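Local coordinates for oligogalacturonate lyase (Yersinia enterocolitica subsp. enterocolitica, PDB 3PE7), which cleaves oligogalacturonides from pectin by beta-elimination in the cytoplasm, probably with the help of a manganese ion bound in its seven-bladed beta-propeller, at residues T164-R169 / N187-H192. Sequence-based numbering, arbitrary orientation.
Sequences TKPCCR and NQWLGH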
loop_
_atom_site.group_PDB
_atom_site.type_symbol
_atom_site.label_atom_id
_atom_site.label_comp_id
_atom_site.label_asym_id
_atom_site.label_seq_id
_atom_site.Cartn_x
_atom_site.Cartn_y
_atom_site.Cartn_z
ATOM N N THR A 164 -0.685 2.543 -25.256
ATOM C CA THR A 164 0.272 3.526 -25.767
ATOM C C THR A 164 1.729 3.081 -25.664
ATOM O O THR A 164 2.603 3.729 -26.214
ATOM C CB THR A 164 0.131 4.904 -25.078
ATOM O OG1 THR A 164 0.495 4.796 -23.701
ATOM C CG2 THR A 164 -1.292 5.456 -25.205
ATOM N N LYS A 165 1.980 1.976 -24.955
ATOM C CA LYS A 165 3.348 1.467 -24.762
ATOM C C LYS A 165 4.313 2.550 -24.290
ATOM O O LYS A 165 5.316 2.849 -24.966
ATOM C CB LYS A 165 3.880 0.793 -26.040
ATOM C CG LYS A 165 3.225 -0.534 -26.354
ATOM C CD LYS A 165 3.871 -1.192 -27.567
ATOM C CE LYS A 165 2.922 -2.163 -28.229
ATOM N NZ LYS A 165 2.883 -3.504 -27.569
ATOM N N PRO A 166 4.022 3.152 -23.126
ATOM C CA PRO A 166 4.848 4.248 -22.629
ATOM C C PRO A 166 6.250 3.774 -22.273
ATOM O O PRO A 166 6.424 2.627 -21.842
ATOM C CB PRO A 166 4.129 4.682 -21.351
ATOM C CG PRO A 166 3.386 3.426 -20.892
ATOM C CD PRO A 166 2.952 2.774 -22.178
ATOM N N CYS A 167 7.224 4.658 -22.461
ATOM C CA CYS A 167 8.599 4.400 -22.064
ATOM C C CYS A 167 8.731 4.578 -20.551
ATOM O O CYS A 167 8.594 5.684 -20.026
ATOM C CB CYS A 167 9.556 5.332 -22.787
ATOM S SG CYS A 167 11.290 5.084 -22.303
ATOM N N CYS A 168 8.969 3.463 -19.864
ATOM C CA CYS A 168 9.103 3.441 -18.423
ATOM C C CYS A 168 10.473 2.924 -18.042
ATOM O O CYS A 168 10.974 1.980 -18.653
ATOM C CB CYS A 168 8.063 2.490 -17.822
ATOM S SG CYS A 168 6.358 2.961 -18.149
ATOM N N ARG A 169 11.048 3.533 -17.024
ATOM C CA ARG A 169 12.271 3.026 -16.437
ATOM C C ARG A 169 12.097 2.744 -14.944
ATOM O O ARG A 169 11.504 3.520 -14.194
ATOM C CB ARG A 169 13.466 3.954 -16.726
ATOM C CG ARG A 169 13.358 5.361 -16.186
ATOM C CD ARG A 169 14.469 6.252 -16.765
ATOM N NE ARG A 169 14.593 7.485 -15.995
ATOM C CZ ARG A 169 15.534 8.405 -16.159
ATOM N NH1 ARG A 169 16.463 8.271 -17.113
ATOM N NH2 ARG A 169 15.535 9.480 -15.380
ATOM N N ASN A 187 9.560 -0.022 -23.461
ATOM C CA ASN A 187 8.367 0.653 -23.972
ATOM C C ASN A 187 7.111 -0.164 -23.676
ATOM O O ASN A 187 6.372 -0.594 -24.569
ATOM C CB ASN A 187 8.517 0.962 -25.465
ATOM C CG ASN A 187 9.588 2.003 -25.738
ATOM O OD1 ASN A 187 10.035 2.724 -24.840
ATOM N ND2 ASN A 187 10.015 2.080 -26.990
ATOM N N GLN A 188 6.897 -0.417 -22.390
ATOM C CA GLN A 188 5.629 -0.977 -21.911
ATOM C C GLN A 188 5.408 -0.483 -20.485
ATOM O O GLN A 188 6.348 -0.115 -19.787
ATOM C CB GLN A 188 5.572 -2.513 -22.011
ATOM C CG GLN A 188 6.404 -3.316 -20.993
ATOM C CD GLN A 188 6.448 -4.804 -21.334
ATOM O OE1 GLN A 188 5.418 -5.422 -21.635
ATOM N NE2 GLN A 188 7.650 -5.382 -21.315
ATOM N N TRP A 189 4.153 -0.462 -20.064
ATOM C CA TRP A 189 3.803 0.116 -18.767
ATOM C C TRP A 189 4.322 -0.757 -17.620
ATOM O O TRP A 189 3.834 -1.873 -17.411
ATOM C CB TRP A 189 2.290 0.226 -18.669
ATOM C CG TRP A 189 1.789 1.127 -17.587
ATOM C CD1 TRP A 189 2.524 1.812 -16.658
ATOM C CD2 TRP A 189 0.422 1.430 -17.323
ATOM N NE1 TRP A 189 1.683 2.534 -15.826
ATOM C CE2 TRP A 189 0.391 2.309 -16.217
ATOM C CE3 TRP A 189 -0.792 1.036 -17.917
ATOM C CZ2 TRP A 189 -0.806 2.807 -15.690
ATOM C CZ3 TRP A 189 -1.980 1.538 -17.403
ATOM C CH2 TRP A 189 -1.974 2.418 -16.292
ATOM N N LEU A 190 5.314 -0.240 -16.905
ATOM C CA LEU A 190 5.861 -0.907 -15.720
ATOM C C LEU A 190 5.312 -0.270 -14.454
ATOM O O LEU A 190 5.085 0.945 -14.392
ATOM C CB LEU A 190 7.384 -0.820 -15.723
ATOM C CG LEU A 190 8.047 -1.420 -16.966
ATOM C CD1 LEU A 190 9.546 -1.300 -16.825
ATOM C CD2 LEU A 190 7.642 -2.872 -17.201
ATOM N N GLY A 191 5.096 -1.095 -13.435
ATOM C CA GLY A 191 4.500 -0.609 -12.200
ATOM C C GLY A 191 4.955 -1.358 -10.959
ATOM O O GLY A 191 5.646 -2.384 -11.042
ATOM N N HIS A 192 4.563 -0.809 -9.814
ATOM C CA HIS A 192 4.683 -1.452 -8.486
ATOM C C HIS A 192 6.038 -2.146 -8.231
ATOM O O HIS A 192 6.065 -3.350 -7.909
ATOM C CB HIS A 192 3.502 -2.425 -8.261
ATOM C CG HIS A 192 3.312 -2.847 -6.826
ATOM N ND1 HIS A 192 2.875 -4.112 -6.478
ATOM C CD2 HIS A 192 3.514 -2.186 -5.661
ATOM C CE1 HIS A 192 2.824 -4.211 -5.161
ATOM N NE2 HIS A 192 3.191 -3.053 -4.641
#
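The side chain of Cys168 packs against the backbone of Gln188, Trp189 and Leu190, with its sulfur directed at the start of strand 190-196. With SG beside its own backbone N and opposite the carbonyl carbon (chi1 -61°), the sulfur receives the amide hydrogen of Leu190. This bond is long, 3.6 Å from Leu190 N to Cys168 SG, but almost straight, at 171°. The same sulfur meets the Trp189 indole obliquely, in a sulfur-aromatic contact 5.3 Å from the centroid of the five-membered ring, with CD1 the indole atom nearest to it. One bond back from the sulfur, Cys168 CB rests 4.0 Å from Leu190 CB, and the leucine CG and CD1 continue along the same cysteine. Pro166 extends this apolar patch: its CG touches both CA and CB of Trp189, 4.0 Å from CB, and the proline ring is set obliquely to the indole. On the indole, Phe161 and Tyr127 meet Trp189 edge-to-face, while Ile144 of strand 138-145 backs Pro166 and Cys168.

Toward the exposed end, the Asn187 carboxamide reaches beside Cys167, its OD1 3.4 Å from Cys167 CB, and Lys165 lays CB, CG and CD along the Asn187 carbonyl oxygen, CB at 3.2 Å. Beside these, Asn187 CA makes a CA-H...O contact with Pro166 O at 3.5 Å.

The contact joins two neighbouring propeller blades, pairing the entry to strand 168-174, the third strand of one four-stranded blade, with the linker into strand 190-196, the first of the next. The cluster of Cys168, Pro166, Trp189 and Leu190 adjoins the more exposed meeting of Asn187 and Lys165, consistent with a join in which apolar packing at the buried end is supplemented by a weakly polar N-H...S bond.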